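Local structure of prepilin-like protein (Thermus thermophilus, 6QVF) at residues B[119-124]-B[131-136]; B[61-66]-B[87-92]. The protein probably binds DNA as a competence-associated type IV pilin, perhaps as a receptor at the pilus tip during natural transformation. All blocks are in the same frame, centred on the assembly; numbering follows the deposited sequence.

Contact 1. Residues B[119-124]-B[131-136]; sequences TVVVTA and KVTLGR
Val120, Val122 and Ala124 each pair twice through their main chains with Arg136, Leu134 and Val132, which makes six N-H...O=C bonds along two strands whose directions differ by 170°. All six are short: Val122 N lies 2.9 Å from Leu134 O at an N-H...O angle of 168°, and Arg136 N lies 2.8 Å from Val120 O. Between these rungs the non-hydrogen-bonded pairs, Val121 with Gly135 and Thr123 with Thr133, bring the CA atoms closer together, and CA-H...O contacts accompany the hydrogen bonds, as from Gly135 CA to Val120 O at 3.1 Å.

This is an antiparallel beta hairpin of strands 117-125 and 131-139, the last two strands of the four-stranded pilin sheet that packs on the long N-terminal helix 2-30. The outer edge of 131-139 pairs with a strand of the second subunit, and the sheet thus continues across the interface.

One side-chain hydrogen bond crosses the hairpin. Thr123 OG1 and Thr133 OG1 meet at 2.8 Å; both hydroxyls stand anti to their own carbonyl carbon (chi1 near -64° in both). Threonine suits the partly exposed face it shares with Val121, since its branched CB favours strand geometry and its hydroxyl can bond to its cross-strand neighbour.

Apolar packing belongs to the other face. Val122 CG2 lies 4.0 Å from Leu134 CB, the two side chains crossing at a slant, while Val120 and Leu134 press on Leu22 and Ala18 of helix 2-30. Arg136 runs out nearly extended, long enough to touch both Ser26 and Leu30 of that helix.

Contact 2. Residues B[61-66]-B[87-92]; sequences VDYYFS and PGLTCS
Leu89 reaches from its loop to the flank of helix 59-66 and sets one methyl over a face of the Tyr63 ring. Its CB starts at the rim of that ring, 4.1 Å from Tyr63 CE1. CG, anti to the carbonyl carbon of Leu89 (chi1 -55°), carries the two methyls to different places. CD1 sits above the middle of the ring, 4.1 Å from the centroid and 7° off the normal, a CH-pi contact, and also presses on Asp62 CB at 3.3 Å. CD2 goes to the phenol end, 4.0 Å from Tyr63 OH. A branched leucine suits this place because it covers ring and helix together.

Tyrosine adds a polar tip: one water joins Tyr63 OH, at 3.0 Å, to Thr90 N, from which it accepts a hydrogen bond at 2.9 Å. Thr90 O lies at the ring edge, in plane, 3.8 Å from Tyr63 CE1.

Asp62 meets Leu89 with its CB and backbone carbon, while its carboxylate forms salt bridges with Arg78 and Arg86. Ser66 OG bonds back to Asp62 O at 2.6 Å within the last helical turn.

Cys91 SG passes near Ser66 O and is bonded to Cys67, just past the helix, so a disulfide ties the loop to the helix end. Beyond them Tyr63 packs on Ile106 and Thr90 on Trp104, placing the contact between helix 59-66 and strand 100-108, just before the loop enters strand 92-97.

Contact 2 closes before contact 1 opens along the chain; their centres are 18 Å apart and their nearest atoms about 7 Å apart, without touching. The loop of contact 2 runs straight into strand 92-97, one outer strand of the four-stranded sheet within this chain, whereas contact 1 joins strand 117-125 to the other outer strand, 131-139. Strand 100-108 lies between them, receiving side chains from both contacts and backbone bonds from 117-125 as well as from Cys91. The 61-66/87-92 contact thus connects helix 59-66 to strand 100-108 and to the loop leading into one edge strand, while the 119-124/131-136 hairpin supplies the other edge, which the second subunit extends.

Contact 1. Residues B[119-124]-B[131-136]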
ATOM      1  N   THR B 119       4.111  -4.373   7.060  1.00 13.57           N
ATOM      2  CA  THR B 119       3.952  -3.806   5.725  1.00 14.68           C
ATOM      3  C   THR B 119       5.186  -4.088   4.865  1.00 13.83           C
ATOM      4  O   THR B 119       6.365  -4.108   5.332  1.00 14.36           O
ATOM      5  CB  THR B 119       3.620  -2.317   5.772  1.00 16.12           C
ATOM      6  OG1 THR B 119       4.732  -1.674   6.379  1.00 16.48           O
ATOM      7  CG2 THR B 119       2.361  -2.016   6.553  1.00 17.57           C
ATOM      8  N   VAL B 120       4.902  -4.278   3.568  1.00 13.68           N
ATOM      9  CA  VAL B 120       5.904  -4.430   2.553  1.00 14.47           C
ATOM     10  C   VAL B 120       5.594  -3.370   1.484  1.00 15.44           C
ATOM     11  O   VAL B 120       4.473  -3.310   0.959  1.00 13.64           O
ATOM     12  CB  VAL B 120       5.936  -5.844   1.940  1.00 14.21           C
ATOM     13  CG1 VAL B 120       7.098  -6.003   0.958  1.00 16.71           C
ATOM     14  CG2 VAL B 120       5.932  -6.921   3.021  1.00 16.91           C
ATOM     15  N   VAL B 121       6.551  -2.482   1.244  1.00 13.02           N
ATOM     16  CA  VAL B 121       6.375  -1.367   0.326  1.00 14.73           C
ATOM     17  C   VAL B 121       7.514  -1.345  -0.665  1.00 14.82           C
ATOM     18  O   VAL B 121       8.665  -1.409  -0.254  1.00 14.79           O
ATOM     19  CB  VAL B 121       6.226  -0.050   1.094  1.00 16.79           C
ATOM     20  CG1 VAL B 121       5.999   1.120   0.165  1.00 20.11           C
ATOM     21  CG2 VAL B 121       5.091  -0.175   2.077  1.00 20.02           C
ATOM     22  N   VAL B 122       7.178  -1.133  -1.944  1.00 15.23           N
ATOM     23  CA  VAL B 122       8.162  -1.074  -2.994  1.00 15.42           C
ATOM     24  C   VAL B 122       7.912   0.136  -3.884  1.00 15.56           C
ATOM     25  O   VAL B 122       6.777   0.526  -4.110  1.00 15.20           O
ATOM     26  CB  VAL B 122       8.186  -2.366  -3.827  1.00 14.28           C
ATOM     27  CG1 VAL B 122       8.408  -3.577  -2.929  1.00 15.87           C
ATOM     28  CG2 VAL B 122       6.949  -2.520  -4.682  1.00 15.71           C
ATOM     29  N   THR B 123       9.010   0.666  -4.408  1.00 14.79           N
ATOM     30  CA  THR B 123       8.924   1.722  -5.410  1.00 15.25           C
ATOM     31  C   THR B 123       9.892   1.416  -6.550  1.00 16.36           C
ATOM     32  O   THR B 123      11.130   1.387  -6.328  1.00 17.74           O
ATOM     33  CB  THR B 123       9.222   3.095  -4.814  1.00 17.34           C
ATOM     34  OG1 THR B 123       8.278   3.473  -3.816  1.00 19.02           O
ATOM     35  CG2 THR B 123       9.229   4.189  -5.872  1.00 17.45           C
ATOM     36  N   ALA B 124       9.319   1.207  -7.734  1.00 16.67           N
ATOM     37  CA  ALA B 124      10.107   1.003  -8.967  1.00 18.38           C
ATOM     38  C   ALA B 124      10.281   2.347  -9.666  1.00 20.52           C
ATOM     39  O   ALA B 124       9.311   3.043  -9.880  1.00 20.83           O
ATOM     40  CB  ALA B 124       9.412   0.063  -9.893  1.00 19.99           C
ATOM     41  N   LYS B 131       7.413   5.988 -12.318  1.00 19.68           N
ATOM     42  CA  LYS B 131       7.546   5.404 -10.976  1.00 19.56           C
ATOM     43  C   LYS B 131       6.263   4.648 -10.645  1.00 18.75           C
ATOM     44  O   LYS B 131       5.137   5.081 -11.003  1.00 18.90           O
ATOM     45  CB  LYS B 131       7.766   6.490  -9.926  1.00 24.54           C
ATOM     46  CG  LYS B 131       9.108   7.203 -10.029  1.00 30.92           C
ATOM     47  CD  LYS B 131       9.232   8.412  -9.123  1.00 34.15           C
ATOM     48  CE  LYS B 131       9.024   8.086  -7.665  1.00 41.74           C
ATOM     49  NZ  LYS B 131       7.574   8.119  -7.340  1.00 48.20           N
ATOM     50  N   VAL B 132       6.427   3.532  -9.931  1.00 17.97           N
ATOM     51  CA  VAL B 132       5.278   2.776  -9.427  1.00 16.43           C
ATOM     52  C   VAL B 132       5.548   2.348  -7.983  1.00 16.36           C
ATOM     53  O   VAL B 132       6.617   1.761  -7.689  1.00 17.23           O
ATOM     54  CB  VAL B 132       4.957   1.545 -10.281  1.00 18.07           C
ATOM     55  CG1 VAL B 132       3.837   0.717  -9.662  1.00 17.88           C
ATOM     56  CG2 VAL B 132       4.592   1.933 -11.715  1.00 19.45           C
ATOM     57  N   THR B 133       4.634   2.732  -7.097  1.00 14.38           N
ATOM     58  CA  THR B 133       4.735   2.378  -5.658  1.00 14.87           C
ATOM     59  C   THR B 133       3.574   1.481  -5.266  1.00 14.16           C
ATOM     60  O   THR B 133       2.391   1.880  -5.394  1.00 14.34           O
ATOM     61  CB  THR B 133       4.705   3.617  -4.755  1.00 17.04           C
ATOM     62  OG1 THR B 133       5.879   4.393  -5.007  1.00 18.10           O
ATOM     63  CG2 THR B 133       4.648   3.282  -3.277  1.00 16.08           C
ATOM     64  N   LEU B 134       3.911   0.289  -4.754  1.00 15.34           N
ATOM     65  CA  LEU B 134       2.957  -0.715  -4.336  1.00 14.20           C
ATOM     66  C   LEU B 134       3.246  -1.135  -2.894  1.00 15.32           C
ATOM     67  O   LEU B 134       4.371  -1.155  -2.456  1.00 15.93           O
ATOM     68  CB  LEU B 134       3.031  -1.955  -5.220  1.00 13.38           C
ATOM     69  CG  LEU B 134       2.846  -1.722  -6.711  1.00 15.26           C
ATOM     70  CD1 LEU B 134       3.085  -3.008  -7.464  1.00 16.05           C
ATOM     71  CD2 LEU B 134       1.473  -1.175  -7.033  1.00 16.41           C
ATOM     72  N   GLY B 135       2.191  -1.519  -2.205  1.00 13.89           N
ATOM     73  CA  GLY B 135       2.263  -2.012  -0.850  1.00 13.58           C
ATOM     74  C   GLY B 135       1.431  -3.259  -0.652  1.00 13.71           C
ATOM     75  O   GLY B 135       0.455  -3.508  -1.340  1.00 13.21           O
ATOM     76  N   ARG B 136       1.852  -4.054   0.322  1.00 12.88           N
ATOM     77  CA  ARG B 136       1.047  -5.129   0.816  1.00 14.06           C
ATOM     78  C   ARG B 136       1.071  -5.081   2.342  1.00 13.75           C
ATOM     79  O   ARG B 136       2.117  -4.871   2.943  1.00 13.96           O
ATOM     80  CB  ARG B 136       1.533  -6.491   0.293  1.00 14.09           C
ATOM     81  CG  ARG B 136       0.708  -7.655   0.808  1.00 14.19           C
ATOM     82  CD  ARG B 136       0.921  -8.981   0.084  1.00 15.41           C
ATOM     83  NE  ARG B 136       0.104 -10.029   0.690  1.00 15.96           N
ATOM     84  CZ  ARG B 136       0.276 -11.313   0.488  1.00 19.02           C
ATOM     85  NH1 ARG B 136       1.195 -11.697  -0.399  1.00 19.17           N
ATOM     86  NH2 ARG B 136      -0.410 -12.181   1.242  1.00 19.88           N
TER

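Contact 2. Residues B[61-66]-B[87-92]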
ATOM      1  N   VAL B  61       7.443 -13.358  12.720  1.00 13.95           N
ATOM      2  CA  VAL B  61       7.924 -12.861  14.023  1.00 14.72           C
ATOM      3  C   VAL B  61       9.270 -12.161  13.874  1.00 15.02           C
ATOM      4  O   VAL B  61       9.487 -11.076  14.432  1.00 14.67           O
ATOM      5  CB  VAL B  61       8.006 -14.012  15.039  1.00 14.59           C
ATOM      6  CG1 VAL B  61       8.545 -13.562  16.392  1.00 16.62           C
ATOM      7  CG2 VAL B  61       6.666 -14.701  15.197  1.00 16.85           C
ATOM      8  N   ASP B  62      10.197 -12.788  13.148  1.00 16.14           N
ATOM      9  CA  ASP B  62      11.510 -12.241  12.943  1.00 15.71           C
ATOM     10  C   ASP B  62      11.422 -10.882  12.247  1.00 13.73           C
ATOM     11  O   ASP B  62      12.034  -9.912  12.694  1.00 15.34           O
ATOM     12  CB  ASP B  62      12.407 -13.200  12.172  1.00 15.34           C
ATOM     13  CG  ASP B  62      12.489 -14.520  12.914  1.00 18.29           C
ATOM     14  OD1 ASP B  62      13.236 -14.574  13.903  1.00 19.41           O
ATOM     15  OD2 ASP B  62      11.727 -15.447  12.543  1.00 18.02           O
ATOM     16  N   TYR B  63      10.640 -10.805  11.182  1.00 13.33           N
ATOM     17  CA  TYR B  63      10.568  -9.526  10.454  1.00 14.44           C
ATOM     18  C   TYR B  63       9.852  -8.469  11.305  1.00 15.47           C
ATOM     19  O   TYR B  63      10.276  -7.291  11.313  1.00 15.62           O
ATOM     20  CB  TYR B  63       9.875  -9.694   9.103  1.00 14.56           C
ATOM     21  CG  TYR B  63      10.785 -10.311   8.066  1.00 15.35           C
ATOM     22  CD1 TYR B  63      11.794  -9.566   7.487  1.00 16.71           C
ATOM     23  CD2 TYR B  63      10.616 -11.621   7.637  1.00 16.54           C
ATOM     24  CE1 TYR B  63      12.666 -10.122   6.574  1.00 17.43           C
ATOM     25  CE2 TYR B  63      11.464 -12.179   6.705  1.00 18.26           C
ATOM     26  CZ  TYR B  63      12.483 -11.430   6.163  1.00 20.86           C
ATOM     27  OH  TYR B  63      13.305 -12.000   5.236  1.00 22.37           O
ATOM     28  N   TYR B  64       8.747  -8.842  11.957  1.00 13.55           N
ATOM     29  CA  TYR B  64       7.955  -7.904  12.755  1.00 13.34           C
ATOM     30  C   TYR B  64       8.820  -7.251  13.841  1.00 16.57           C
ATOM     31  O   TYR B  64       8.788  -6.029  13.980  1.00 14.25           O
ATOM     32  CB  TYR B  64       6.733  -8.578  13.379  1.00 13.99           C
ATOM     33  CG  TYR B  64       5.897  -7.622  14.191  1.00 13.65           C
ATOM     34  CD1 TYR B  64       5.031  -6.726  13.597  1.00 14.25           C
ATOM     35  CD2 TYR B  64       6.045  -7.535  15.570  1.00 17.13           C
ATOM     36  CE1 TYR B  64       4.318  -5.790  14.329  1.00 15.18           C
ATOM     37  CE2 TYR B  64       5.336  -6.598  16.303  1.00 17.93           C
ATOM     38  CZ  TYR B  64       4.475  -5.719  15.692  1.00 19.88           C
ATOM     39  OH  TYR B  64       3.834  -4.745  16.420  1.00 19.59           O
ATOM     40  N   PHE B  65       9.582  -8.049  14.592  1.00 14.68           N
ATOM     41  CA  PHE B  65      10.357  -7.527  15.692  1.00 14.74           C
ATOM     42  C   PHE B  65      11.748  -7.016  15.272  1.00 16.11           C
ATOM     43  O   PHE B  65      12.392  -6.292  16.076  1.00 17.29           O
ATOM     44  CB  PHE B  65      10.468  -8.563  16.813  1.00 15.22           C
ATOM     45  CG  PHE B  65       9.168  -8.735  17.551  1.00 15.61           C
ATOM     46  CD1 PHE B  65       8.706  -7.756  18.414  1.00 15.82           C
ATOM     47  CD2 PHE B  65       8.417  -9.888  17.400  1.00 15.57           C
ATOM     48  CE1 PHE B  65       7.515  -7.918  19.104  1.00 16.57           C
ATOM     49  CE2 PHE B  65       7.230 -10.033  18.083  1.00 17.12           C
ATOM     50  CZ  PHE B  65       6.776  -9.064  18.932  1.00 18.71           C
ATOM     51  N   SER B  66      12.234  -7.340  14.069  1.00 15.19           N
ATOM     52  CA  SER B  66      13.582  -6.932  13.675  1.00 16.20           C
ATOM     53  C   SER B  66      13.597  -5.671  12.825  1.00 16.83           C
ATOM     54  O   SER B  66      14.634  -5.081  12.703  1.00 17.60           O
ATOM     55  CB  SER B  66      14.302  -8.013  12.921  1.00 15.88           C
ATOM     56  OG  SER B  66      14.372  -9.212  13.697  1.00 17.62           O
ATOM     57  N   PRO B  87      19.154 -13.841  12.936  1.00 25.99           N
ATOM     58  CA  PRO B  87      20.143 -12.853  12.521  1.00 26.30           C
ATOM     59  C   PRO B  87      20.190 -12.824  10.993  1.00 27.83           C
ATOM     60  O   PRO B  87      19.748 -13.741  10.348  1.00 28.63           O
ATOM     61  CB  PRO B  87      21.428 -13.416  13.156  1.00 30.22           C
ATOM     62  CG  PRO B  87      21.245 -14.911  13.005  1.00 30.93           C
ATOM     63  CD  PRO B  87      19.777 -15.124  13.328  1.00 28.67           C
ATOM     64  N   GLY B  88      20.694 -11.747  10.399  1.00 26.64           N
ATOM     65  CA  GLY B  88      20.959 -11.812   8.973  1.00 35.54           C
ATOM     66  C   GLY B  88      19.717 -11.728   8.087  1.00 35.53           C
ATOM     67  O   GLY B  88      19.763 -12.121   6.940  1.00 36.46           O
ATOM     68  N   LEU B  89      18.587 -11.287   8.635  1.00 32.47           N
ATOM     69  CA  LEU B  89      17.510 -10.822   7.779  1.00 31.41           C
ATOM     70  C   LEU B  89      17.863  -9.426   7.283  1.00 25.86           C
ATOM     71  O   LEU B  89      18.414  -8.623   8.006  1.00 31.04           O
ATOM     72  CB  LEU B  89      16.193 -10.738   8.549  1.00 34.55           C
ATOM     73  CG  LEU B  89      15.748 -11.997   9.257  1.00 41.77           C
ATOM     74  CD1 LEU B  89      14.438 -11.732   9.955  1.00 43.81           C
ATOM     75  CD2 LEU B  89      15.613 -13.143   8.296  1.00 47.41           C
ATOM     76  N   THR B  90      17.482  -9.143   6.044  1.00 22.09           N
ATOM     77  CA  THR B  90      17.566  -7.813   5.512  1.00 20.58           C
ATOM     78  C   THR B  90      16.170  -7.182   5.501  1.00 20.07           C
ATOM     79  O   THR B  90      15.191  -7.836   5.005  1.00 20.09           O
ATOM     80  CB  THR B  90      18.199  -7.897   4.125  1.00 21.49           C
ATOM     81  OG1 THR B  90      19.503  -8.458   4.274  1.00 22.39           O
ATOM     82  CG2 THR B  90      18.337  -6.548   3.495  1.00 24.99           C
ATOM     83  N   CYS B  91      16.060  -5.952   6.033  1.00 17.27           N
ATOM     84  CA  CYS B  91      14.784  -5.255   6.207  1.00 19.83           C
ATOM     85  C   CYS B  91      14.428  -4.396   4.977  1.00 18.19           C
ATOM     86  O   CYS B  91      13.266  -4.039   4.745  1.00 18.23           O
ATOM     87  CB  CYS B  91      14.800  -4.353   7.454  1.00 19.26           C
ATOM     88  SG  CYS B  91      14.871  -5.289   9.010  1.00 22.40           S
ATOM     89  N   SER B  92      15.432  -3.983   4.231  1.00 17.59           N
ATOM     90  CA  SER B  92      15.258  -3.045   3.159  1.00 17.51           C
ATOM     91  C   SER B  92      16.439  -3.141   2.201  1.00 19.77           C
ATOM     92  O   SER B  92      17.544  -3.600   2.558  1.00 21.47           O
ATOM     93  CB  SER B  92      15.039  -1.638   3.666  1.00 19.73           C
ATOM     94  OG  SER B  92      16.199  -1.121   4.309  1.00 23.26           O
TER
HETATM   95  O   HOH W   1      16.212 -11.341   4.715  1.00 44.22           O